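Local coordinates for protein transcription regulator, Crp family (Thermus thermophilus, PDB 4EV0) that activates transcription in a cAMP-dependent manner, working as a homodimer that binds cAMP and DNA and switches on a set of six promoters, at residues Y148-L153 and R182-L187. Sequence-based numbering, arbitrary orientation.
Sequences YALLKL and RVLHAL
L150 meets L184 and L187 through a single methyl group. Its CD1 lies 4.0 Å from CD1 of L187, the two side chains reaching toward each other tip to tip, and 4.1 Å from CD2 of L184, the L184 side chain crossing that of L150 at a slant. L184 and L187 are three residues apart, hence neighbours on one face of their helix, and the L150 methyl serves both. The contact is purely apolar: no hydrogen bond joins the segments, and only 80 Å² is buried between them. All three leucines are themselves buried.

The backbones stay well apart, with 10.1 Å between CA of L150 and CA of L184, so the branched ends of the side chains have to bridge the gap. In L150 the CA–CB bond already aims at the other helix; with CG anti to the carbonyl carbon (chi1 -74°) and the chain extended beyond it (chi2 173°), CD1 is carried outward to the meeting point. L184 starts off to one side, and its end swings back toward L150. V183 packs on V146, one turn before L150 on helix 139-154, and adds to the same helix pairing.

Other helices fill in around the trio. L150 also packs on L208 and L187 on I211, both from helix 205-212, while L184 touches H166 of helix 166-173. Next to L150, A149 rests on L169, L172 and A173. The leucines thus join helix 139-154 to helix 177-189, the second helix of the predicted helix-turn-helix, inside the winged helix-turn-helix domain, with helix 166-173 and C-terminal helix 205-212 packed against them.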
loop_
_atom_site.group_PDB
_atom_site.type_symbol
_atom_site.label_atom_id
_atom_site.label_comp_id
_atom_site.label_asym_id
_atom_site.label_seq_id
_atom_site.Cartn_x
_atom_site.Cartn_y
_atom_site.Cartn_z
ATOM N N TYR B 148 -5.342 4.357 25.046
ATOM C CA TYR B 148 -5.608 2.982 25.474
ATOM C C TYR B 148 -4.333 2.241 25.866
ATOM O O TYR B 148 -4.316 1.509 26.861
ATOM C CB TYR B 148 -6.287 2.228 24.344
ATOM C CG TYR B 148 -6.597 0.764 24.608
ATOM C CD1 TYR B 148 -7.543 0.387 25.560
ATOM C CD2 TYR B 148 -5.974 -0.241 23.860
ATOM C CE1 TYR B 148 -7.848 -0.951 25.779
ATOM C CE2 TYR B 148 -6.272 -1.576 24.065
ATOM C CZ TYR B 148 -7.213 -1.930 25.020
ATOM O OH TYR B 148 -7.506 -3.268 25.215
ATOM N N ALA B 149 -3.274 2.419 25.077
ATOM C CA ALA B 149 -1.972 1.865 25.419
ATOM C C ALA B 149 -1.515 2.315 26.826
ATOM O O ALA B 149 -1.072 1.504 27.646
ATOM C CB ALA B 149 -0.935 2.268 24.367
ATOM N N LEU B 150 -1.614 3.616 27.086
ATOM C CA LEU B 150 -1.272 4.185 28.383
ATOM C C LEU B 150 -2.172 3.602 29.473
ATOM O O LEU B 150 -1.712 3.269 30.567
ATOM C CB LEU B 150 -1.456 5.700 28.333
ATOM C CG LEU B 150 -0.402 6.489 27.569
ATOM C CD1 LEU B 150 -0.795 7.964 27.446
ATOM C CD2 LEU B 150 0.938 6.316 28.265
ATOM N N LEU B 151 -3.458 3.497 29.163
ATOM C CA LEU B 151 -4.416 2.856 30.052
ATOM C C LEU B 151 -3.915 1.465 30.447
ATOM O O LEU B 151 -3.936 1.097 31.626
ATOM C CB LEU B 151 -5.756 2.731 29.346
ATOM C CG LEU B 151 -7.020 2.894 30.162
ATOM C CD1 LEU B 151 -8.158 3.071 29.185
ATOM C CD2 LEU B 151 -7.258 1.682 31.056
ATOM N N LYS B 152 -3.441 0.714 29.451
ATOM C CA LYS B 152 -2.941 -0.636 29.674
ATOM C C LYS B 152 -1.800 -0.694 30.701
ATOM O O LYS B 152 -1.687 -1.655 31.467
ATOM C CB LYS B 152 -2.518 -1.282 28.349
ATOM C CG LYS B 152 -3.576 -2.223 27.784
ATOM C CD LYS B 152 -3.536 -2.319 26.266
ATOM C CE LYS B 152 -2.566 -3.392 25.824
ATOM N NZ LYS B 152 -2.685 -3.647 24.365
ATOM N N LEU B 153 -0.953 0.333 30.705
ATOM C CA LEU B 153 0.140 0.432 31.671
ATOM C C LEU B 153 -0.402 0.801 33.045
ATOM O O LEU B 153 0.033 0.267 34.050
ATOM C CB LEU B 153 1.168 1.478 31.235
ATOM C CG LEU B 153 1.922 1.238 29.921
ATOM C CD1 LEU B 153 2.803 2.435 29.590
ATOM C CD2 LEU B 153 2.757 -0.040 29.971
ATOM N N ARG B 182 3.355 12.919 18.594
ATOM C CA ARG B 182 2.317 13.888 18.259
ATOM C C ARG B 182 1.149 13.801 19.238
ATOM O O ARG B 182 0.673 14.813 19.741
ATOM C CB ARG B 182 1.816 13.669 16.832
ATOM C CG ARG B 182 2.820 14.024 15.744
ATOM C CD ARG B 182 2.211 13.805 14.347
ATOM N NE ARG B 182 0.981 14.580 14.153
ATOM C CZ ARG B 182 0.032 14.279 13.268
ATOM N NH1 ARG B 182 0.166 13.205 12.494
ATOM N NH2 ARG B 182 -1.054 15.045 13.161
ATOM N N VAL B 183 0.698 12.580 19.501
ATOM C CA VAL B 183 -0.404 12.356 20.428
ATOM C C VAL B 183 -0.056 12.737 21.863
ATOM O O VAL B 183 -0.846 13.385 22.552
ATOM C CB VAL B 183 -0.881 10.887 20.405
ATOM C CG1 VAL B 183 -1.836 10.615 21.576
ATOM C CG2 VAL B 183 -1.547 10.573 19.074
ATOM N N LEU B 184 1.135 12.344 22.309
ATOM C CA LEU B 184 1.589 12.677 23.653
ATOM C C LEU B 184 1.714 14.179 23.860
ATOM O O LEU B 184 1.406 14.689 24.937
ATOM C CB LEU B 184 2.915 11.988 23.954
ATOM C CG LEU B 184 2.795 10.505 24.281
ATOM C CD1 LEU B 184 4.178 9.893 24.441
ATOM C CD2 LEU B 184 1.950 10.333 25.554
ATOM N N HIS B 185 2.150 14.898 22.835
ATOM C CA HIS B 185 2.237 16.344 22.971
ATOM C C HIS B 185 0.851 16.988 23.081
ATOM O O HIS B 185 0.653 17.900 23.885
ATOM C CB HIS B 185 3.124 16.956 21.884
ATOM C CG HIS B 185 4.586 16.711 22.119
ATOM N ND1 HIS B 185 5.276 17.282 23.172
ATOM C CD2 HIS B 185 5.480 15.929 21.466
ATOM C CE1 HIS B 185 6.534 16.879 23.143
ATOM N NE2 HIS B 185 6.684 16.056 22.119
ATOM N N ALA B 186 -0.112 16.477 22.316
ATOM C CA ALA B 186 -1.506 16.903 22.459
ATOM C C ALA B 186 -2.096 16.525 23.831
ATOM O O ALA B 186 -2.806 17.326 24.445
ATOM C CB ALA B 186 -2.359 16.354 21.333
ATOM N N LEU B 187 -1.793 15.319 24.314
ATOM C CA LEU B 187 -2.253 14.886 25.640
ATOM C C LEU B 187 -1.652 15.716 26.768
ATOM O O LEU B 187 -2.301 15.935 27.788
ATOM C CB LEU B 187 -1.965 13.402 25.873
ATOM C CG LEU B 187 -2.839 12.425 25.082
ATOM C CD1 LEU B 187 -2.464 10.967 25.342
ATOM C CD2 LEU B 187 -4.326 12.667 25.386
#